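Benzoylformate decarboxylase (Mycobacterium smegmatis, PDB 4Q9D) is a thiamine pyrophosphate-family enzyme with N-terminal, central and C-terminal domains and a bound magnesium ion. Local coordinates at residues 202-207 against 230-235; 209-214 against 239-244; 246-251 against 336-341; 256-261 against 282-287; 300-305 against 313-318. All blocks are in the same frame, centred on the assembly; numbering follows the deposited sequence.

Contact 1: residues 202-207 against 230-235; sequences HPMLVL and PVHASA
Leu205 O takes two partners from successive residues of the neighbouring strand: His232 N donates to it at 2.8 Å, and Val231 CA brings its hydrogen against the same oxygen at 3.1 Å. This doubling belongs to the parallel sheet of the Rossmann-like central domain, where strands 203-207 and 231-233 lie side by side, joined through helix 217-227 in a beta-alpha-beta crossover. His232 O has a similar pair of partners, a hydrogen bond from Leu207 N and a CA-H contact from Val206. The third bond, from Leu205 N to Pro230 O, is nearly straight at 172°, and together the three set the register Leu205-Val231 and Val206-His232.

On the face carrying Leu205, Leu207 and Val231, Leu205 CD2 runs alongside Val231 CG2, both chains pointing the same way. The other Val231 methyl, CG1, receives Leu207 CD1 at 3.8 Å. Ala224 of helix 217-227 packs on Leu205 and Val231 here.

His232 projects from the other face, with Val206. There the bent chain of Met204 comes across the imidazole at about a right angle. Its CG stands anti to the backbone N (chi1 -177°), which takes the thioether toward strand 231-233 and past the ring edge. A hydrogen bond from His232 ND1 to Gly251 O on the next strand fixes the opposite edge of the ring. The sulfur meets the ring at its edge and not over its face: Met204 SD lies 3.5 Å from His232 CD2.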
# COMPACT_ATOMS: atom_id res chain seq x y z
N HIS B 202 -8.02 8.68 45.66
CA HIS B 202 -7.87 9.99 45.02
C HIS B 202 -7.95 9.83 43.50
O HIS B 202 -6.94 9.91 42.80
CB HIS B 202 -6.51 10.61 45.39
CG HIS B 202 -6.29 10.76 46.86
ND1 HIS B 202 -6.82 11.80 47.59
CD2 HIS B 202 -5.58 10.01 47.74
CE1 HIS B 202 -6.46 11.68 48.86
NE2 HIS B 202 -5.71 10.60 48.97
N PRO B 203 -9.16 9.60 42.98
CA PRO B 203 -9.29 9.41 41.53
C PRO B 203 -9.32 10.74 40.80
O PRO B 203 -9.60 11.79 41.37
CB PRO B 203 -10.63 8.71 41.40
CG PRO B 203 -11.43 9.20 42.56
CD PRO B 203 -10.45 9.44 43.68
N MET B 204 -9.01 10.69 39.51
CA MET B 204 -9.20 11.84 38.64
C MET B 204 -9.86 11.37 37.35
O MET B 204 -9.56 10.27 36.86
CB MET B 204 -7.84 12.52 38.35
CG MET B 204 -7.98 13.79 37.49
SD MET B 204 -7.67 13.43 35.72
CE MET B 204 -5.90 13.18 35.81
N LEU B 205 -10.72 12.20 36.78
CA LEU B 205 -11.47 11.83 35.60
C LEU B 205 -11.07 12.72 34.43
O LEU B 205 -10.97 13.94 34.59
CB LEU B 205 -12.96 11.97 35.88
CG LEU B 205 -13.89 11.69 34.69
CD1 LEU B 205 -13.73 10.22 34.25
CD2 LEU B 205 -15.33 12.01 35.06
N VAL B 206 -10.83 12.11 33.27
CA VAL B 206 -10.58 12.84 32.03
C VAL B 206 -11.70 12.53 31.05
O VAL B 206 -11.97 11.36 30.78
CB VAL B 206 -9.22 12.45 31.36
CG1 VAL B 206 -8.96 13.32 30.15
CG2 VAL B 206 -8.05 12.55 32.35
N LEU B 207 -12.35 13.57 30.54
CA LEU B 207 -13.43 13.44 29.57
C LEU B 207 -12.98 14.12 28.29
O LEU B 207 -12.85 15.35 28.22
CB LEU B 207 -14.74 14.08 30.08
CG LEU B 207 -15.41 13.41 31.31
CD1 LEU B 207 -16.62 14.22 31.82
CD2 LEU B 207 -15.84 11.97 31.02
N PRO B 230 -11.89 15.54 40.44
CA PRO B 230 -11.64 16.60 39.46
C PRO B 230 -11.74 16.02 38.05
O PRO B 230 -11.38 14.87 37.82
CB PRO B 230 -10.19 17.00 39.73
CG PRO B 230 -9.62 15.96 40.64
CD PRO B 230 -10.75 15.29 41.34
N VAL B 231 -12.25 16.83 37.13
CA VAL B 231 -12.44 16.41 35.73
C VAL B 231 -11.56 17.26 34.81
O VAL B 231 -11.80 18.46 34.69
CB VAL B 231 -13.89 16.61 35.31
CG1 VAL B 231 -14.09 16.15 33.88
CG2 VAL B 231 -14.83 15.86 36.29
N HIS B 232 -10.55 16.65 34.18
CA HIS B 232 -9.76 17.32 33.14
C HIS B 232 -10.33 17.11 31.75
O HIS B 232 -11.03 16.14 31.49
CB HIS B 232 -8.33 16.79 33.16
CG HIS B 232 -7.48 17.37 34.26
ND1 HIS B 232 -6.82 18.57 34.14
CD2 HIS B 232 -7.17 16.89 35.49
CE1 HIS B 232 -6.11 18.80 35.23
NE2 HIS B 232 -6.32 17.80 36.07
N ALA B 233 -10.02 18.03 30.84
CA ALA B 233 -10.32 17.82 29.44
C ALA B 233 -9.04 17.38 28.73
O ALA B 233 -7.95 17.46 29.29
CB ALA B 233 -10.87 19.10 28.80
N SER B 234 -9.17 16.94 27.48
CA SER B 234 -8.01 16.63 26.66
C SER B 234 -7.18 17.88 26.42
O SER B 234 -7.73 18.99 26.31
CB SER B 234 -8.47 16.10 25.28
OG SER B 234 -7.36 15.85 24.42
N ALA B 235 -5.87 17.72 26.33
CA ALA B 235 -5.04 18.78 25.76
C ALA B 235 -5.43 18.93 24.28
O ALA B 235 -5.87 17.96 23.64
CB ALA B 235 -3.54 18.41 25.87

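Contact 2: residues 209-214 against 239-244; sequences PEVDRA and RMSFPE
Arg239 begins its crossing with CB against Pro209 CB, 3.9 Å apart. Its CG then sits over the centre of one face of the Arg213 guanidinium, 3.5 Å from Arg213 CZ. Bends at chi2 (-79°) and chi3 (-66°) turn the chain back toward the helix, so that NE and NH2 both face Asp212 OD2. Arg239 NE reaches that oxygen at 3.0 Å and NH2 at 2.8 Å, a side-on salt bridge to one atom, with OD2 lying in the guanidinium plane. The carboxylate stands nearly perpendicular to that plane. Arg239 NH1 passes Arg213 CG at 3.6 Å and bonds to Gln62 OE1, which also takes Arg213 NE. This shared acceptor, with the salt bridge of Arg213 to Asp238, would offset the closeness of the two positive groups.

The contact joins helix 209-213, directly after strand 203-207, to the loop after strand 231-233, in the Rossmann-like central domain. Beside the arginine, Ser241 OG accepts from Asp212 N at 2.8 Å and also bonds to Gly208 O. Its CB is pressed close to Val211 CB. Asp212 OD1 turns to another partner, the backbone N of Ala395.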
# COMPACT_ATOMS: atom_id res chain seq x y z
N PRO B 209 -12.81 14.28 23.71
CA PRO B 209 -13.71 14.60 22.59
C PRO B 209 -14.74 13.52 22.22
O PRO B 209 -15.77 13.88 21.65
CB PRO B 209 -12.75 14.81 21.42
CG PRO B 209 -11.44 15.27 22.08
CD PRO B 209 -11.39 14.50 23.39
N GLU B 210 -14.48 12.23 22.49
CA GLU B 210 -15.45 11.20 22.09
C GLU B 210 -16.75 11.40 22.82
O GLU B 210 -17.81 10.97 22.35
CB GLU B 210 -14.95 9.79 22.38
CG GLU B 210 -13.76 9.35 21.55
CD GLU B 210 -13.43 7.89 21.81
OE1 GLU B 210 -12.36 7.61 22.37
OE2 GLU B 210 -14.27 7.02 21.50
N VAL B 211 -16.69 12.04 23.98
CA VAL B 211 -17.88 12.18 24.82
C VAL B 211 -18.88 13.12 24.16
O VAL B 211 -20.05 12.77 24.00
CB VAL B 211 -17.51 12.61 26.28
CG1 VAL B 211 -18.74 12.89 27.11
CG2 VAL B 211 -16.69 11.50 26.92
N ASP B 212 -18.41 14.28 23.74
CA ASP B 212 -19.27 15.21 23.02
C ASP B 212 -19.77 14.59 21.69
O ASP B 212 -20.93 14.72 21.34
CB ASP B 212 -18.55 16.55 22.75
CG ASP B 212 -19.52 17.68 22.43
OD1 ASP B 212 -20.57 17.75 23.11
OD2 ASP B 212 -19.26 18.47 21.49
N ARG B 213 -18.90 13.88 20.97
CA ARG B 213 -19.31 13.27 19.70
C ARG B 213 -20.35 12.17 19.89
O ARG B 213 -21.16 11.94 19.02
CB ARG B 213 -18.12 12.77 18.89
CG ARG B 213 -17.19 13.88 18.45
CD ARG B 213 -16.20 13.45 17.35
NE ARG B 213 -15.55 14.63 16.76
CZ ARG B 213 -14.27 14.94 16.94
NH1 ARG B 213 -13.47 14.17 17.68
NH2 ARG B 213 -13.77 16.03 16.37
N ALA B 214 -20.33 11.50 21.05
CA ALA B 214 -21.38 10.54 21.37
C ALA B 214 -22.69 11.18 21.89
O ALA B 214 -23.65 10.46 22.15
CB ALA B 214 -20.89 9.48 22.35
N ARG B 239 -12.87 18.70 20.36
CA ARG B 239 -14.20 18.90 20.92
C ARG B 239 -14.06 19.09 22.43
O ARG B 239 -13.06 18.66 23.02
CB ARG B 239 -15.16 17.72 20.64
CG ARG B 239 -15.32 17.40 19.14
CD ARG B 239 -16.27 18.36 18.43
NE ARG B 239 -17.61 18.16 18.95
CZ ARG B 239 -18.59 17.50 18.34
NH1 ARG B 239 -18.43 17.00 17.11
NH2 ARG B 239 -19.75 17.38 18.97
N MET B 240 -15.04 19.76 23.03
CA MET B 240 -15.12 19.86 24.50
C MET B 240 -16.39 19.20 25.00
O MET B 240 -17.46 19.46 24.47
CB MET B 240 -15.02 21.30 24.94
CG MET B 240 -13.55 21.70 24.97
SD MET B 240 -13.33 23.33 25.59
CE MET B 240 -11.81 23.92 24.81
N SER B 241 -16.24 18.36 26.02
CA SER B 241 -17.26 17.38 26.35
C SER B 241 -17.80 17.55 27.77
O SER B 241 -18.64 16.78 28.22
CB SER B 241 -16.66 15.96 26.21
OG SER B 241 -16.23 15.68 24.88
N PHE B 242 -17.31 18.56 28.49
CA PHE B 242 -17.72 18.78 29.89
C PHE B 242 -17.70 20.28 30.16
O PHE B 242 -16.75 20.95 29.79
CB PHE B 242 -16.72 18.07 30.81
CG PHE B 242 -17.04 18.15 32.29
CD1 PHE B 242 -18.00 17.32 32.86
CD2 PHE B 242 -16.34 19.03 33.13
CE1 PHE B 242 -18.27 17.37 34.23
CE2 PHE B 242 -16.61 19.07 34.49
CZ PHE B 242 -17.58 18.26 35.04
N PRO B 243 -18.75 20.80 30.83
CA PRO B 243 -18.91 22.26 31.01
C PRO B 243 -17.71 22.87 31.73
O PRO B 243 -17.27 22.39 32.78
CB PRO B 243 -20.22 22.39 31.81
CG PRO B 243 -20.47 21.04 32.40
CD PRO B 243 -19.77 20.02 31.55
N GLU B 244 -17.12 23.89 31.11
CA GLU B 244 -15.86 24.40 31.62
C GLU B 244 -16.05 25.36 32.82
O GLU B 244 -15.08 25.80 33.44
CB GLU B 244 -15.09 25.09 30.48
CG GLU B 244 -14.44 24.13 29.48
CD GLU B 244 -13.48 24.86 28.57
OE1 GLU B 244 -13.94 25.58 27.66
OE2 GLU B 244 -12.26 24.75 28.81
O HOH W 1 -17.34 20.20 21.36

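Contact 3: residues 246-251 against 336-341; sequences HPLYAG and VPPKPL
Tyr249 and Leu341 lie side by side and point the same way, both with CG anti to the backbone N (chi1 -177° and 174°). Leu341 CD2 meets Tyr249 CD2 obliquely at 3.7 Å, while Leu341 CB rests against Tyr249 O at 3.3 Å. The tyrosine ring also has Gly251 N over the centre of one face, so the start of strand 249-252 folds over the ring of its own first residue. Gly251 has a positive phi (84°).

Leu248 and Pro338 are turned differently, crossing at a slant. Although the leucine side chain starts out away from segment 336-341, its CD2 branch swings round to touch both Pro338 CG and Pro338 CD at 3.4 Å, closer than usual for carbons.

No direct hydrogen bond spans the two segments, and water does the polar bridging. One water accepts from Leu341 N at 2.7 Å and lies within bonding distance of Pro247 O and Tyr249 O. Another water donates to Pro338 O at 2.6 Å and to Pro247 O. Pro247 O, inside the type I beta turn from His246 to Tyr249, faces both waters; the turn is closed by Tyr249 N bonding to His246 O at 2.8 Å.

Strand 249-252 is an outermost strand of the central parallel sheet within this chain. It lies beside strand 231-233, while segment 336-341 belongs to the connection from helix 318-328 to helix 357-367. Phe386 of helix 382-388 packs on both Tyr249 and Leu341.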
# COMPACT_ATOMS: atom_id res chain seq x y z
N HIS B 246 -18.01 24.19 35.30
CA HIS B 246 -18.38 23.25 36.36
C HIS B 246 -17.39 23.27 37.53
O HIS B 246 -16.18 23.31 37.31
CB HIS B 246 -18.45 21.83 35.80
CG HIS B 246 -19.27 20.90 36.63
ND1 HIS B 246 -18.75 20.21 37.71
CD2 HIS B 246 -20.57 20.52 36.53
CE1 HIS B 246 -19.71 19.45 38.24
NE2 HIS B 246 -20.81 19.62 37.54
N PRO B 247 -17.91 23.17 38.78
CA PRO B 247 -17.05 23.23 39.98
C PRO B 247 -15.99 22.14 39.97
O PRO B 247 -14.92 22.33 40.56
CB PRO B 247 -18.03 22.97 41.15
CG PRO B 247 -19.41 23.26 40.57
CD PRO B 247 -19.34 22.96 39.11
N LEU B 248 -16.27 21.01 39.32
CA LEU B 248 -15.28 19.93 39.27
C LEU B 248 -14.23 20.10 38.17
O LEU B 248 -13.25 19.35 38.12
CB LEU B 248 -15.97 18.58 39.12
CG LEU B 248 -16.79 18.04 40.31
CD1 LEU B 248 -17.38 16.70 39.90
CD2 LEU B 248 -15.95 17.89 41.56
N TYR B 249 -14.43 21.07 37.27
CA TYR B 249 -13.55 21.19 36.10
C TYR B 249 -12.15 21.61 36.47
O TYR B 249 -11.96 22.61 37.15
CB TYR B 249 -14.13 22.16 35.08
CG TYR B 249 -13.34 22.30 33.78
CD1 TYR B 249 -13.08 21.19 32.96
CD2 TYR B 249 -12.91 23.53 33.36
CE1 TYR B 249 -12.40 21.33 31.78
CE2 TYR B 249 -12.23 23.69 32.19
CZ TYR B 249 -11.98 22.60 31.40
OH TYR B 249 -11.30 22.80 30.22
N ALA B 250 -11.16 20.85 36.03
CA ALA B 250 -9.79 21.17 36.31
C ALA B 250 -9.00 21.61 35.08
O ALA B 250 -7.76 21.73 35.13
CB ALA B 250 -9.10 19.99 37.01
N GLY B 251 -9.69 21.83 33.97
CA GLY B 251 -9.04 22.34 32.77
C GLY B 251 -8.38 21.24 31.95
O GLY B 251 -8.39 20.07 32.34
N VAL B 336 -13.40 14.81 49.34
CA VAL B 336 -13.01 16.22 49.39
C VAL B 336 -13.12 16.94 48.04
O VAL B 336 -12.45 16.55 47.06
CB VAL B 336 -11.56 16.40 49.93
CG1 VAL B 336 -10.56 15.56 49.12
CG2 VAL B 336 -11.17 17.88 49.93
N PRO B 337 -13.96 17.99 47.98
CA PRO B 337 -14.12 18.84 46.80
C PRO B 337 -12.77 19.26 46.24
O PRO B 337 -11.90 19.72 46.97
CB PRO B 337 -14.87 20.06 47.33
CG PRO B 337 -15.68 19.52 48.45
CD PRO B 337 -14.79 18.47 49.11
N PRO B 338 -12.58 19.05 44.93
CA PRO B 338 -11.30 19.48 44.36
C PRO B 338 -11.14 21.00 44.51
O PRO B 338 -12.15 21.73 44.55
CB PRO B 338 -11.42 19.07 42.89
CG PRO B 338 -12.87 18.97 42.62
CD PRO B 338 -13.53 18.58 43.92
N LYS B 339 -9.90 21.44 44.65
CA LYS B 339 -9.54 22.85 44.66
C LYS B 339 -10.09 23.50 43.40
O LYS B 339 -9.82 23.02 42.31
CB LYS B 339 -8.01 22.96 44.68
CG LYS B 339 -7.41 24.35 44.52
CD LYS B 339 -5.87 24.28 44.68
CE LYS B 339 -5.20 25.65 44.64
NZ LYS B 339 -5.62 26.43 43.43
N PRO B 340 -10.87 24.58 43.54
CA PRO B 340 -11.47 25.21 42.35
C PRO B 340 -10.44 25.67 41.31
O PRO B 340 -9.31 26.06 41.67
CB PRO B 340 -12.24 26.39 42.94
CG PRO B 340 -12.58 25.94 44.31
CD PRO B 340 -11.35 25.21 44.78
N LEU B 341 -10.81 25.57 40.04
CA LEU B 341 -9.97 26.05 38.96
C LEU B 341 -10.07 27.57 38.91
O LEU B 341 -11.15 28.12 38.83
CB LEU B 341 -10.47 25.51 37.62
CG LEU B 341 -9.72 26.09 36.42
CD1 LEU B 341 -8.29 25.63 36.51
CD2 LEU B 341 -10.37 25.65 35.11
O HOH W 2 -12.75 23.80 39.47
O HOH W 3 -14.62 21.94 43.65

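Contact 4: residues 256-261 against 282-287; sequences TIAGVE and PYVPGE
Thr256 overlaps Val284 through its methyl, CG2 lying 3.7 Å from Val284 CG2 and also near the ring of Pro282. The other Val284 methyl, CG1, meets Ala258 CB at 3.5 Å, so the valine covers two residues at the start of helix 257-264. Ile257 spreads both ways along the loop: CG2 touches the backbone of Gly286 and Glu287, and CD1 approaches Tyr283 CE1 obliquely. Met106 of the second subunit also packs on Ile257.

Glu261, extended beyond CG, brings OE1 to Glu287 N at 2.9 Å. The N-H...O line is almost straight (176°), but the donor comes from well above the carboxylate plane. Gly286 CA passes 3.5 Å from Glu261 OE1. A water takes Ile257 N at 2.9 Å, donates to Pro282 O and also accepts from Val284 N.

Thr256 OG1, between the backbone N and the carbonyl carbon (chi1 68°), accepts from Gly259 N at 2.8 Å, while Ala258 N donates across the contact to Val284 O at 3.1 Å. Water, loop carbonyl and threonine hydroxyl thus serve the three N-H groups of the first turn. Thr256 is the N-cap of helix 257-264 in the Rossmann-like central domain, overlaid by the loop between strands 269-273 and 294-299.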
# COMPACT_ATOMS: atom_id res chain seq x y z
N THR B 256 2.57 17.50 27.40
CA THR B 256 3.85 16.78 27.37
C THR B 256 3.82 15.59 28.34
O THR B 256 2.99 15.54 29.26
CB THR B 256 5.03 17.67 27.79
OG1 THR B 256 4.88 17.98 29.19
CG2 THR B 256 5.05 18.98 26.99
N ILE B 257 4.73 14.65 28.13
CA ILE B 257 4.86 13.51 29.03
C ILE B 257 5.19 13.98 30.47
O ILE B 257 4.48 13.63 31.42
CB ILE B 257 5.94 12.52 28.53
CG1 ILE B 257 5.54 11.90 27.17
CG2 ILE B 257 6.17 11.40 29.56
CD1 ILE B 257 6.71 11.21 26.47
N ALA B 258 6.22 14.82 30.62
CA ALA B 258 6.61 15.31 31.95
C ALA B 258 5.47 16.09 32.60
O ALA B 258 5.24 16.00 33.81
CB ALA B 258 7.88 16.20 31.86
N GLY B 259 4.74 16.87 31.81
CA GLY B 259 3.66 17.68 32.36
C GLY B 259 2.48 16.87 32.86
O GLY B 259 1.94 17.11 33.95
N VAL B 260 2.04 15.91 32.06
CA VAL B 260 0.98 14.99 32.48
C VAL B 260 1.41 14.15 33.68
O VAL B 260 0.62 13.96 34.61
CB VAL B 260 0.50 14.10 31.32
CG1 VAL B 260 -0.44 13.01 31.84
CG2 VAL B 260 -0.18 14.94 30.24
N GLU B 261 2.65 13.66 33.65
CA GLU B 261 3.20 12.92 34.80
C GLU B 261 3.01 13.70 36.11
O GLU B 261 2.48 13.17 37.09
CB GLU B 261 4.69 12.59 34.61
CG GLU B 261 5.27 11.92 35.88
CD GLU B 261 6.77 11.60 35.82
OE1 GLU B 261 7.48 12.02 34.88
OE2 GLU B 261 7.25 10.90 36.74
N PRO B 282 4.61 18.57 21.98
CA PRO B 282 6.08 18.68 22.13
C PRO B 282 6.63 17.61 23.06
O PRO B 282 5.89 17.06 23.90
CB PRO B 282 6.28 20.06 22.75
CG PRO B 282 4.96 20.40 23.43
CD PRO B 282 3.88 19.60 22.76
N TYR B 283 7.90 17.29 22.89
CA TYR B 283 8.53 16.24 23.67
C TYR B 283 9.24 16.82 24.90
O TYR B 283 10.17 17.58 24.75
CB TYR B 283 9.56 15.49 22.83
CG TYR B 283 10.18 14.37 23.61
CD1 TYR B 283 9.40 13.33 24.07
CD2 TYR B 283 11.55 14.37 23.92
CE1 TYR B 283 9.94 12.28 24.78
CE2 TYR B 283 12.11 13.32 24.64
CZ TYR B 283 11.29 12.27 25.07
OH TYR B 283 11.79 11.22 25.80
N VAL B 284 8.77 16.48 26.10
CA VAL B 284 9.49 16.76 27.34
C VAL B 284 9.50 15.46 28.10
O VAL B 284 8.45 14.97 28.50
CB VAL B 284 8.83 17.86 28.19
CG1 VAL B 284 9.66 18.12 29.50
CG2 VAL B 284 8.70 19.17 27.38
N PRO B 285 10.71 14.89 28.30
CA PRO B 285 10.82 13.52 28.81
C PRO B 285 10.32 13.35 30.24
O PRO B 285 10.43 14.27 31.07
CB PRO B 285 12.32 13.19 28.67
CG PRO B 285 13.02 14.50 28.54
CD PRO B 285 12.02 15.49 27.96
N GLY B 286 9.74 12.19 30.50
CA GLY B 286 9.23 11.82 31.81
C GLY B 286 8.75 10.37 31.79
O GLY B 286 9.10 9.61 30.88
N GLU B 287 7.93 10.01 32.77
CA GLU B 287 7.29 8.71 32.81
C GLU B 287 5.88 8.93 32.30
O GLU B 287 5.23 9.89 32.71
CB GLU B 287 7.22 8.20 34.26
CG GLU B 287 8.58 8.07 34.95
CD GLU B 287 9.52 7.19 34.17
OE1 GLU B 287 9.10 6.08 33.77
OE2 GLU B 287 10.67 7.63 33.93
O HOH W 4 5.99 14.93 25.53

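Contact 5: residues 300-305 against 313-318; sequences ADPHRS and SLVGDV
The beta-alpha-beta unit of strand 294-299, helix 302-307 and strand 312-315 closes here, in the Rossmann-like central domain, by packing without a hydrogen bond between the two segments. Val315 is directed at the helix start. Its CG2 branch touches Pro302 CB at 4.3 Å and Ser305 OG at 3.9 Å, and CG1 turns to Ala300 O. Two residues earlier in the strand, Ser313 OG meets Ser305 CB at 3.4 Å, a contact of hydroxyl with methylene. Ser305 OG itself, tucked back over its own backbone (chi1 43°), is hydrogen-bonded to Gln151 OE1 of the third subunit. At the other end Ala300 CB rests on Gly316 O, 3.7 Å away.

Two helices start at the edges of the contact, each with an aspartate N-cap. Asp301 OD1 accepts from His303 N at 2.9 Å, the donor standing above the carboxylate plane, and Asp317 OD2 takes Ile320 N.

Strand 312-315 lies next to strand 294-299 and is outermost in the sheet of this chain. The third subunit meets it there: Ser180 OG of that subunit bonds to Val315 N, and Ser313 makes backbone hydrogen bonds to the same subunit. Leu314 packs on helix 187-199.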
# COMPACT_ATOMS: atom_id res chain seq x y z
N ALA B 300 -14.10 4.27 22.20
CA ALA B 300 -14.82 3.53 21.15
C ALA B 300 -13.86 3.15 20.04
O ALA B 300 -14.23 2.44 19.10
CB ALA B 300 -15.98 4.36 20.61
N ASP B 301 -12.61 3.62 20.13
CA ASP B 301 -11.64 3.38 19.06
C ASP B 301 -10.51 2.44 19.47
O ASP B 301 -9.55 2.87 20.11
CB ASP B 301 -11.10 4.71 18.54
CG ASP B 301 -10.13 4.54 17.35
OD1 ASP B 301 -9.84 3.38 16.95
OD2 ASP B 301 -9.65 5.57 16.83
N PRO B 302 -10.59 1.17 19.06
CA PRO B 302 -9.59 0.17 19.44
C PRO B 302 -8.16 0.59 19.11
O PRO B 302 -7.22 0.08 19.73
CB PRO B 302 -9.99 -1.09 18.63
CG PRO B 302 -11.40 -0.81 18.16
CD PRO B 302 -11.54 0.66 18.05
N HIS B 303 -7.99 1.48 18.13
CA HIS B 303 -6.66 1.95 17.81
C HIS B 303 -6.10 2.77 18.98
O HIS B 303 -4.90 2.66 19.32
CB HIS B 303 -6.65 2.80 16.52
CG HIS B 303 -5.34 3.49 16.30
ND1 HIS B 303 -5.14 4.84 16.56
CD2 HIS B 303 -4.13 3.00 15.93
CE1 HIS B 303 -3.88 5.15 16.32
NE2 HIS B 303 -3.24 4.05 15.93
N ARG B 304 -6.95 3.60 19.58
CA ARG B 304 -6.54 4.44 20.71
C ARG B 304 -6.19 3.64 21.98
O ARG B 304 -5.27 4.01 22.71
CB ARG B 304 -7.60 5.50 21.04
CG ARG B 304 -7.54 6.68 20.08
CD ARG B 304 -6.05 7.10 20.01
NE ARG B 304 -5.69 7.88 18.83
CZ ARG B 304 -4.50 8.47 18.66
NH1 ARG B 304 -3.55 8.41 19.61
NH2 ARG B 304 -4.29 9.15 17.55
N SER B 305 -6.91 2.54 22.23
CA SER B 305 -6.53 1.68 23.36
C SER B 305 -5.29 0.88 22.99
O SER B 305 -4.46 0.57 23.85
CB SER B 305 -7.68 0.74 23.75
OG SER B 305 -8.29 0.20 22.59
N SER B 313 -7.48 -0.98 29.49
CA SER B 313 -8.46 -0.30 28.66
C SER B 313 -9.64 -1.21 28.34
O SER B 313 -9.54 -2.44 28.43
CB SER B 313 -7.80 0.12 27.34
OG SER B 313 -7.24 -1.01 26.68
N LEU B 314 -10.74 -0.61 27.93
CA LEU B 314 -11.83 -1.37 27.35
C LEU B 314 -12.45 -0.56 26.22
O LEU B 314 -12.39 0.67 26.23
CB LEU B 314 -12.88 -1.76 28.41
CG LEU B 314 -13.85 -0.76 29.03
CD1 LEU B 314 -14.99 -0.47 28.09
CD2 LEU B 314 -14.40 -1.32 30.37
N VAL B 315 -13.04 -1.26 25.27
CA VAL B 315 -13.62 -0.64 24.08
C VAL B 315 -15.11 -0.63 24.26
O VAL B 315 -15.70 -1.63 24.69
CB VAL B 315 -13.30 -1.44 22.79
CG1 VAL B 315 -14.02 -0.84 21.62
CG2 VAL B 315 -11.76 -1.50 22.55
N GLY B 316 -15.72 0.52 23.96
CA GLY B 316 -17.16 0.63 24.01
C GLY B 316 -17.55 2.07 23.80
O GLY B 316 -16.72 2.97 24.00
N ASP B 317 -18.80 2.29 23.41
CA ASP B 317 -19.33 3.64 23.28
C ASP B 317 -19.21 4.39 24.60
O ASP B 317 -19.55 3.85 25.65
CB ASP B 317 -20.80 3.56 22.87
CG ASP B 317 -21.43 4.93 22.67
OD1 ASP B 317 -21.38 5.45 21.52
OD2 ASP B 317 -21.98 5.47 23.67
N VAL B 318 -18.73 5.63 24.58
CA VAL B 318 -18.40 6.29 25.85
C VAL B 318 -19.66 6.73 26.56
O VAL B 318 -19.71 6.81 27.79
CB VAL B 318 -17.40 7.46 25.66
CG1 VAL B 318 -16.08 6.92 25.16
CG2 VAL B 318 -17.96 8.51 24.68

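In the fold
Contacts 1, 3 and 5 all reach the central parallel sheet: contact 1 lies within it, while contacts 3 and 5 involve its two outermost strands and stand about 26 Å apart between centres. Contacts 1 and 3 touch, with Val231 O bonded to Ala250 N at 2.8 Å. Phe242 of contact 2 packs on Leu207 and Val231 of contact 1, and Glu210 OE2 of contact 2 meets Ala300 N of contact 5 at 2.8 Å. Contact 4, about 17 Å from contact 1 between centres, touches the second subunit, as does contact 5. None of the magnesium ligands, Asp434, Asn461 and Glu463, belongs to these segments.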